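Local atomic coordinates of periplasmic cell division protein (SufI) (Aquifex aeolicus, PDB entry 6SYY), a protein that probably works as a multicopper oxidase (McoA), holding four copper ions and coupling the oxidation of its substrates to the reduction of oxygen. Residues R152-Y158 and G176-D182. Numbering follows the deposited sequence.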
ATOM      1  N   ARG A 152      -7.675  -7.144  10.380  1.00 31.68           N
ATOM      2  CA  ARG A 152      -8.686  -7.828   9.588  1.00 30.37           C
ATOM      3  C   ARG A 152      -8.079  -8.351   8.295  1.00 42.00           C
ATOM      4  O   ARG A 152      -7.090  -7.814   7.788  1.00 27.62           O
ATOM      5  CB  ARG A 152      -9.838  -6.880   9.264  1.00 23.52           C
ATOM      6  CG  ARG A 152     -10.298  -6.070  10.451  1.00 29.22           C
ATOM      7  CD  ARG A 152     -11.269  -4.982  10.043  1.00 22.31           C
ATOM      8  NE  ARG A 152     -12.540  -5.517   9.570  1.00 22.36           N
ATOM      9  CZ  ARG A 152     -13.058  -5.261   8.373  1.00 39.27           C
ATOM     10  NH1 ARG A 152     -12.418  -4.475   7.518  1.00 21.53           N
ATOM     11  NH2 ARG A 152     -14.224  -5.782   8.032  1.00 24.04           N
ATOM     12  N   SER A 153      -8.687  -9.408   7.761  1.00 35.28           N
ATOM     13  CA  SER A 153      -8.222  -9.976   6.505  1.00 29.47           C
ATOM     14  C   SER A 153      -8.214  -8.910   5.421  1.00 33.12           C
ATOM     15  O   SER A 153      -9.070  -8.025   5.396  1.00 26.79           O
ATOM     16  CB  SER A 153      -9.113 -11.140   6.075  1.00 35.93           C
ATOM     17  OG  SER A 153     -10.434 -10.696   5.804  1.00 24.65           O
ATOM     18  N   GLY A 154      -7.234  -8.989   4.536  1.00 27.18           N
ATOM     19  CA  GLY A 154      -7.114  -8.014   3.475  1.00 30.06           C
ATOM     20  C   GLY A 154      -5.715  -8.028   2.893  1.00 41.39           C
ATOM     21  O   GLY A 154      -4.930  -8.945   3.131  1.00 24.37           O
ATOM     22  N   THR A 155      -5.427  -6.979   2.127  1.00 29.00           N
ATOM     23  CA  THR A 155      -4.169  -6.845   1.406  1.00 24.61           C
ATOM     24  C   THR A 155      -3.279  -5.831   2.113  1.00 34.53           C
ATOM     25  O   THR A 155      -3.631  -4.650   2.219  1.00 21.82           O
ATOM     26  CB  THR A 155      -4.415  -6.415  -0.038  1.00 29.40           C
ATOM     27  OG1 THR A 155      -5.268  -7.370  -0.681  1.00 30.01           O
ATOM     28  CG2 THR A 155      -3.097  -6.318  -0.789  1.00 19.20           C
ATOM     29  N   TYR A 156      -2.127  -6.289   2.580  1.00 27.32           N
ATOM     30  CA  TYR A 156      -1.170  -5.445   3.273  1.00 25.31           C
ATOM     31  C   TYR A 156       0.128  -5.416   2.465  1.00 25.58           C
ATOM     32  O   TYR A 156       0.201  -5.937   1.352  1.00 21.74           O
ATOM     33  CB  TYR A 156      -0.998  -5.927   4.718  1.00 21.81           C
ATOM     34  CG  TYR A 156      -2.297  -5.830   5.504  1.00 29.36           C
ATOM     35  CD1 TYR A 156      -2.556  -4.742   6.328  1.00 28.22           C
ATOM     36  CD2 TYR A 156      -3.281  -6.812   5.392  1.00 33.75           C
ATOM     37  CE1 TYR A 156      -3.747  -4.641   7.034  1.00 31.79           C
ATOM     38  CE2 TYR A 156      -4.476  -6.721   6.091  1.00 27.48           C
ATOM     39  CZ  TYR A 156      -4.702  -5.633   6.912  1.00 28.37           C
ATOM     40  OH  TYR A 156      -5.885  -5.539   7.612  1.00 30.15           O
ATOM     41  N   PHE A 157       1.155  -4.797   3.032  1.00 25.08           N
ATOM     42  CA  PHE A 157       2.237  -4.228   2.237  1.00 26.14           C
ATOM     43  C   PHE A 157       3.483  -4.198   3.110  1.00 28.33           C
ATOM     44  O   PHE A 157       3.452  -3.629   4.203  1.00 32.31           O
ATOM     45  CB  PHE A 157       1.819  -2.817   1.780  1.00 19.17           C
ATOM     46  CG  PHE A 157       2.771  -2.138   0.826  1.00 35.48           C
ATOM     47  CD1 PHE A 157       3.739  -2.844   0.132  1.00 47.07           C
ATOM     48  CD2 PHE A 157       2.679  -0.763   0.626  1.00 36.17           C
ATOM     49  CE1 PHE A 157       4.603  -2.191  -0.744  1.00 30.76           C
ATOM     50  CE2 PHE A 157       3.536  -0.104  -0.242  1.00 28.33           C
ATOM     51  CZ  PHE A 157       4.500  -0.820  -0.929  1.00 32.48           C
ATOM     52  N   TYR A 158       4.568  -4.828   2.665  1.00 29.49           N
ATOM     53  CA  TYR A 158       5.836  -4.733   3.379  1.00 29.07           C
ATOM     54  C   TYR A 158       6.882  -4.104   2.475  1.00 24.67           C
ATOM     55  O   TYR A 158       6.994  -4.459   1.297  1.00 36.47           O
ATOM     56  CB  TYR A 158       6.310  -6.089   3.921  1.00 23.79           C
ATOM     57  CG  TYR A 158       6.679  -7.169   2.924  1.00 18.87           C
ATOM     58  CD1 TYR A 158       8.001  -7.382   2.566  1.00 22.73           C
ATOM     59  CD2 TYR A 158       5.717  -8.022   2.402  1.00 32.58           C
ATOM     60  CE1 TYR A 158       8.353  -8.402   1.687  1.00 21.40           C
ATOM     61  CE2 TYR A 158       6.056  -9.037   1.523  1.00 32.57           C
ATOM     62  CZ  TYR A 158       7.377  -9.220   1.169  1.00 26.52           C
ATOM     63  OH  TYR A 158       7.726 -10.224   0.292  1.00 30.04           O
ATOM     64  N   GLY A 176       6.718  -5.874  -1.263  1.00 22.06           N
ATOM     65  CA  GLY A 176       5.983  -7.121  -1.322  1.00 24.66           C
ATOM     66  C   GLY A 176       4.600  -6.955  -0.735  1.00 20.85           C
ATOM     67  O   GLY A 176       4.328  -6.016   0.024  1.00 24.22           O
ATOM     68  N   MET A 177       3.729  -7.893  -1.093  1.00 18.52           N
ATOM     69  CA  MET A 177       2.347  -7.914  -0.641  1.00 18.39           C
ATOM     70  C   MET A 177       2.169  -8.928   0.484  1.00 24.22           C
ATOM     71  O   MET A 177       2.813  -9.981   0.497  1.00 21.67           O
ATOM     72  CB  MET A 177       1.405  -8.248  -1.803  1.00 18.41           C
ATOM     73  CG  MET A 177      -0.046  -8.480  -1.399  1.00 22.61           C
ATOM     74  SD  MET A 177      -1.149  -8.822  -2.790  1.00 26.67           S
ATOM     75  CE  MET A 177      -1.142  -7.245  -3.646  1.00 18.29           C
ATOM     76  N   ILE A 178       1.293  -8.588   1.427  1.00 26.98           N
ATOM     77  CA  ILE A 178       0.854  -9.473   2.499  1.00 39.14           C
ATOM     78  C   ILE A 178      -0.643  -9.706   2.337  1.00 31.77           C
ATOM     79  O   ILE A 178      -1.396  -8.764   2.065  1.00 27.82           O
ATOM     80  CB  ILE A 178       1.166  -8.869   3.886  1.00 30.36           C
ATOM     81  CG1 ILE A 178       2.674  -8.714   4.081  1.00 26.69           C
ATOM     82  CG2 ILE A 178       0.552  -9.708   5.004  1.00 21.73           C
ATOM     83  CD1 ILE A 178       3.044  -7.966   5.344  1.00 26.00           C
ATOM     84  N   ILE A 179      -1.074 -10.956   2.497  1.00 29.97           N
ATOM     85  CA  ILE A 179      -2.494 -11.298   2.514  1.00 37.71           C
ATOM     86  C   ILE A 179      -2.814 -11.915   3.867  1.00 22.71           C
ATOM     87  O   ILE A 179      -2.328 -13.008   4.190  1.00 40.68           O
ATOM     88  CB  ILE A 179      -2.885 -12.252   1.381  1.00 23.84           C
ATOM     89  CG1 ILE A 179      -2.830 -11.540   0.031  1.00 19.22           C
ATOM     90  CG2 ILE A 179      -4.284 -12.789   1.624  1.00 23.66           C
ATOM     91  CD1 ILE A 179      -3.154 -12.450  -1.133  1.00 19.45           C
ATOM     92  N   ILE A 180      -3.643 -11.228   4.649  1.00 28.05           N
ATOM     93  CA  ILE A 180      -4.152 -11.755   5.909  1.00 20.21           C
ATOM     94  C   ILE A 180      -5.491 -12.422   5.645  1.00 35.65           C
ATOM     95  O   ILE A 180      -6.289 -11.947   4.828  1.00 28.44           O
ATOM     96  CB  ILE A 180      -4.280 -10.640   6.963  1.00 20.63           C
ATOM     97  CG1 ILE A 180      -2.906 -10.078   7.315  1.00 32.24           C
ATOM     98  CG2 ILE A 180      -4.958 -11.160   8.220  1.00 26.21           C
ATOM     99  CD1 ILE A 180      -2.956  -8.997   8.377  1.00 29.96           C
ATOM    100  N   GLU A 181      -5.731 -13.537   6.324  1.00 26.94           N
ATOM    101  CA  GLU A 181      -6.980 -14.268   6.209  1.00 33.14           C
ATOM    102  C   GLU A 181      -7.651 -14.351   7.572  1.00 42.96           C
ATOM    103  O   GLU A 181      -6.983 -14.539   8.596  1.00 28.20           O
ATOM    104  CB  GLU A 181      -6.739 -15.668   5.645  1.00 32.87           C
ATOM    105  CG  GLU A 181      -6.205 -15.658   4.220  1.00 38.61           C
ATOM    106  CD  GLU A 181      -5.898 -17.049   3.699  1.00 89.16           C
ATOM    107  OE1 GLU A 181      -5.153 -17.790   4.378  1.00 88.62           O
ATOM    108  OE2 GLU A 181      -6.407 -17.401   2.614  1.00 67.67           O
ATOM    109  N   ASP A 182      -8.968 -14.176   7.578  1.00 28.99           N
ATOM    110  CA  ASP A 182      -9.786 -14.407   8.759  1.00 30.58           C
ATOM    111  C   ASP A 182     -11.037 -15.149   8.305  1.00 33.34           C
ATOM    112  O   ASP A 182     -11.126 -15.611   7.164  1.00 36.41           O
ATOM    113  CB  ASP A 182     -10.094 -13.093   9.500  1.00 25.40           C
ATOM    114  CG  ASP A 182     -10.900 -12.092   8.661  1.00 47.64           C
ATOM    115  OD1 ASP A 182     -11.563 -12.484   7.679  1.00 35.24           O
ATOM    116  OD2 ASP A 182     -10.858 -10.883   8.984  1.00 35.55           O
TER
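The ring of Y158 lies across the backbone of G176, whose CA sits 3.7 Å from the ring centroid in a CH-pi contact. Y158 CG sits between its backbone N and carbonyl carbon (chi1 65°), which swings the ring over the neighbouring strand; a CB on G176 would fall about 2.1 Å from Y158 CZ. Beyond the glycine, I178 brings CG1 to the edge of the same ring, 3.5 Å from Y158 CD2, while its CB rests against Y156 CB. The phenol of Y158 reaches on to the carbonyl of P93. Strands 154-158 and 176-181 pair antiparallel here in the N-terminal cupredoxin domain of the multicopper oxidase fold, and the first runs on to the copper ligand H159. I180, on the same face of the sheet as Y156, I178 and Y158, lays CD1 over one face of the Y156 ring, 3.6 Å from CE2. At the far end D182 takes both S153 N and S153 OG, at 2.9 Å to OD2 and 2.8 Å to OD1, each from above the carboxylate plane. Replacing D182 by an alanine is likely to leave S153 N and OG without these acceptors and to remove the N-cap of helix 183-192, where OD1 also accepts E185 N.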